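Local coordinates for protein oxidoreductase (Bordetella pertussis, PDB 3Q2K) that probably oxidises a UDP-linked N-acetylglucosaminuronic acid with a bound nicotinamide cofactor, on the route to a diacetamido-dideoxymannuronic acid, at residues C[46-51]-C[320-325]. Numbering follows the deposited sequence.
Sequences IGAIAQ and GHPLYY. With NAI (1,4-dihydronicotinamide adenine dinucleotide), chain U.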
loop_
_atom_site.group_PDB
_atom_site.type_symbol
_atom_site.label_atom_id
_atom_site.label_comp_id
_atom_site.label_asym_id
_atom_site.label_seq_id
_atom_site.Cartn_x
_atom_site.Cartn_y
_atom_site.Cartn_z
ATOM N N ILE C 46 14.267 -25.527 -40.477
ATOM C CA ILE C 46 14.594 -26.080 -41.791
ATOM C C ILE C 46 14.902 -27.573 -41.682
ATOM O O ILE C 46 14.346 -28.397 -42.404
ATOM C CB ILE C 46 15.861 -25.430 -42.372
ATOM C CG1 ILE C 46 15.610 -23.987 -42.802
ATOM C CG2 ILE C 46 16.371 -26.202 -43.588
ATOM C CD1 ILE C 46 16.952 -23.295 -42.962
ATOM N N GLY C 47 15.793 -27.961 -40.778
ATOM C CA GLY C 47 16.054 -29.380 -40.588
ATOM C C GLY C 47 14.992 -30.232 -39.920
ATOM O O GLY C 47 14.962 -31.455 -40.065
ATOM N N ALA C 48 14.110 -29.613 -39.145
ATOM C CA ALA C 48 13.068 -30.424 -38.529
ATOM C C ALA C 48 12.064 -30.686 -39.642
ATOM O O ALA C 48 11.575 -31.806 -39.793
ATOM C CB ALA C 48 12.405 -29.727 -37.351
ATOM N N ILE C 49 11.781 -29.650 -40.424
ATOM C CA ILE C 49 10.770 -29.775 -41.471
ATOM C C ILE C 49 11.195 -30.855 -42.459
ATOM O O ILE C 49 10.397 -31.709 -42.850
ATOM C CB ILE C 49 10.533 -28.468 -42.234
ATOM C CG1 ILE C 49 9.676 -27.543 -41.367
ATOM C CG2 ILE C 49 9.821 -28.796 -43.540
ATOM C CD1 ILE C 49 9.742 -26.066 -41.705
ATOM N N ALA C 50 12.472 -30.800 -42.822
ATOM C CA ALA C 50 13.111 -31.737 -43.739
ATOM C C ALA C 50 13.119 -33.134 -43.133
ATOM O O ALA C 50 13.126 -34.137 -43.840
ATOM C CB ALA C 50 14.530 -31.283 -44.059
ATOM N N GLN C 51 13.089 -33.219 -41.808
ATOM C CA GLN C 51 13.033 -34.533 -41.186
ATOM C C GLN C 51 11.628 -35.118 -41.336
ATOM O O GLN C 51 11.391 -36.265 -40.971
ATOM C CB GLN C 51 13.456 -34.423 -39.722
ATOM C CG GLN C 51 14.371 -35.548 -39.279
ATOM C CD GLN C 51 15.549 -35.034 -38.481
ATOM O OE1 GLN C 51 15.614 -35.274 -37.279
ATOM N NE2 GLN C 51 16.464 -34.311 -39.121
ATOM N N GLY C 320 15.694 -30.179 -30.502
ATOM C CA GLY C 320 14.386 -30.609 -30.026
ATOM C C GLY C 320 13.243 -30.407 -31.000
ATOM O O GLY C 320 12.167 -31.003 -30.891
ATOM N N HIS C 321 13.471 -29.532 -31.971
ATOM C CA HIS C 321 12.347 -29.208 -32.840
ATOM C C HIS C 321 11.751 -30.388 -33.610
ATOM O O HIS C 321 10.544 -30.387 -33.849
ATOM C CB HIS C 321 12.681 -28.043 -33.773
ATOM C CG HIS C 321 13.012 -26.769 -33.063
ATOM N ND1 HIS C 321 14.227 -26.558 -32.446
ATOM C CD2 HIS C 321 12.316 -25.615 -32.934
ATOM C CE1 HIS C 321 14.261 -25.329 -31.963
ATOM N NE2 HIS C 321 13.098 -24.751 -32.207
ATOM N N PRO C 322 12.561 -31.385 -34.007
ATOM C CA PRO C 322 12.017 -32.451 -34.849
ATOM C C PRO C 322 10.783 -33.070 -34.201
ATOM O O PRO C 322 9.768 -33.325 -34.856
ATOM C CB PRO C 322 13.162 -33.470 -34.975
ATOM C CG PRO C 322 14.257 -32.964 -34.075
ATOM C CD PRO C 322 14.028 -31.483 -33.924
ATOM N N LEU C 323 10.883 -33.308 -32.898
ATOM C CA LEU C 323 9.764 -33.824 -32.115
ATOM C C LEU C 323 8.560 -32.893 -32.017
ATOM O O LEU C 323 7.415 -33.342 -32.072
ATOM C CB LEU C 323 10.273 -34.098 -30.701
ATOM C CG LEU C 323 10.972 -35.454 -30.681
ATOM C CD1 LEU C 323 11.931 -35.522 -29.501
ATOM C CD2 LEU C 323 9.847 -36.484 -30.647
ATOM N N TYR C 324 8.805 -31.600 -31.831
ATOM C CA TYR C 324 7.682 -30.671 -31.773
ATOM C C TYR C 324 6.896 -30.705 -33.079
ATOM O O TYR C 324 5.678 -30.535 -33.092
ATOM C CB TYR C 324 8.156 -29.240 -31.500
ATOM C CG TYR C 324 7.043 -28.212 -31.410
ATOM C CD1 TYR C 324 6.623 -27.519 -32.535
ATOM C CD2 TYR C 324 6.397 -27.942 -30.209
ATOM C CE1 TYR C 324 5.616 -26.571 -32.469
ATOM C CE2 TYR C 324 5.379 -27.002 -30.134
ATOM C CZ TYR C 324 4.977 -26.338 -31.273
ATOM O OH TYR C 324 3.988 -25.382 -31.229
ATOM N N TYR C 325 7.586 -30.832 -34.207
ATOM C CA TYR C 325 6.870 -30.620 -35.458
ATOM C C TYR C 325 5.980 -31.821 -35.733
ATOM O O TYR C 325 4.988 -31.697 -36.449
ATOM C CB TYR C 325 7.828 -30.420 -36.630
ATOM C CG TYR C 325 8.109 -28.978 -36.976
ATOM C CD1 TYR C 325 7.290 -28.260 -37.840
ATOM C CD2 TYR C 325 9.238 -28.355 -36.469
ATOM C CE1 TYR C 325 7.584 -26.947 -38.169
ATOM C CE2 TYR C 325 9.532 -27.047 -36.792
ATOM C CZ TYR C 325 8.710 -26.344 -37.644
ATOM O OH TYR C 325 9.043 -25.039 -37.936
HETATM P PA NAI U . 18.383 -14.136 -34.784
HETATM O O1A NAI U . 18.962 -12.776 -34.752
HETATM O O2A NAI U . 19.592 -15.162 -35.073
HETATM O O5B NAI U . 17.539 -14.507 -36.106
HETATM C C5B NAI U . 16.935 -13.303 -36.568
HETATM C C4B NAI U . 16.465 -13.325 -38.017
HETATM O O4B NAI U . 15.218 -12.626 -38.134
HETATM C C3B NAI U . 17.602 -12.497 -38.648
HETATM O O3B NAI U . 18.058 -13.206 -39.803
HETATM C C2B NAI U . 16.866 -11.147 -38.870
HETATM O O2B NAI U . 17.325 -10.445 -40.028
HETATM C C1B NAI U . 15.467 -11.708 -39.209
HETATM N N9A NAI U . 14.521 -10.606 -39.165
HETATM C C8A NAI U . 14.579 -9.475 -38.412
HETATM N N7A NAI U . 13.513 -8.771 -38.673
HETATM C C5A NAI U . 12.722 -9.367 -39.593
HETATM C C6A NAI U . 11.494 -9.088 -40.226
HETATM N N6A NAI U . 10.766 -7.946 -39.942
HETATM N N1A NAI U . 11.032 -9.990 -41.086
HETATM C C2A NAI U . 11.675 -11.117 -41.342
HETATM N N3A NAI U . 12.824 -11.413 -40.775
HETATM C C4A NAI U . 13.363 -10.583 -39.892
HETATM O O3 NAI U . 17.966 -14.632 -33.317
HETATM P PN NAI U . 17.294 -16.088 -33.212
HETATM O O1N NAI U . 18.176 -16.735 -32.129
HETATM O O2N NAI U . 17.308 -17.090 -34.385
HETATM O O5D NAI U . 15.855 -15.834 -32.520
HETATM C C5D NAI U . 15.012 -16.918 -32.886
HETATM C C4D NAI U . 13.582 -16.676 -32.386
HETATM O O4D NAI U . 13.313 -18.023 -31.943
HETATM C C3D NAI U . 13.513 -15.789 -31.126
HETATM O O3D NAI U . 12.197 -15.647 -30.606
HETATM C C2D NAI U . 14.237 -16.714 -30.127
HETATM O O2D NAI U . 13.689 -16.445 -28.841
HETATM C C1D NAI U . 13.604 -18.066 -30.534
HETATM N N1N NAI U . 14.485 -19.209 -30.312
HETATM C C2N NAI U . 13.936 -20.304 -29.831
HETATM C C3N NAI U . 14.750 -21.408 -29.616
HETATM C C7N NAI U . 14.159 -22.639 -29.061
HETATM O O7N NAI U . 14.875 -23.439 -28.493
HETATM N N7N NAI U . 12.827 -22.815 -29.177
HETATM C C4N NAI U . 16.115 -21.325 -29.886
HETATM C C5N NAI U . 16.616 -20.132 -30.371
HETATM C C6N NAI U . 15.763 -19.068 -30.594
#
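Ala48 drives its CB methyl into helix 321-333 between Pro322 and Tyr325, and three measurements show how tight the fit is: CB lies 3.6 Å from Tyr325 CD2, 3.7 Å from Pro322 CA and 4.0 Å from His321 CB. With so small a residue at the crossing, the CA atoms of Ala48 and Pro322 come within 4.3 Å, while the short helical axes approach to 8.5 Å at a signed angle of -52°. Beside the methyl, Ile49 lays its CG1 branch over one face of the Tyr325 ring; CG1 stands 4.2 Å from the ring centroid and 26° off the normal, a CH-pi contact. Chi1 of -77° sets CG1 anti to the carbonyl carbon and so over the ring, and an extended chi2 then carries CD1 on toward the phenol end. Tyr325 OH is itself hydrogen-bonded to His45, and Phe33 meets the ring edge-to-face. In fold terms, helix 42-50 follows the first strand of the Rossmann domain, and helix 321-333 comes from the C-terminal region of this GFO/IDH/MocA-type oxidoreductase, packing back onto the nucleotide-binding part. His321 turns its imidazole away from Ala48 toward the cofactor, NE2 lying 3.6 Å from N7N of the NADH carboxamide; the same NE2 is hydrogen-bonded to Glu122, whose OE2 also bonds the cofactor. The solvent margin is looser in extent rather than in distance: the partner segment buries 24 Å² of Gln51 against 69 Å² of Ala48. Exposed Gln51, its chain bent at chi2, runs alongside Pro322, and OE1 touches CB of that proline at 3.8 Å without any hydrogen bond between the two segments.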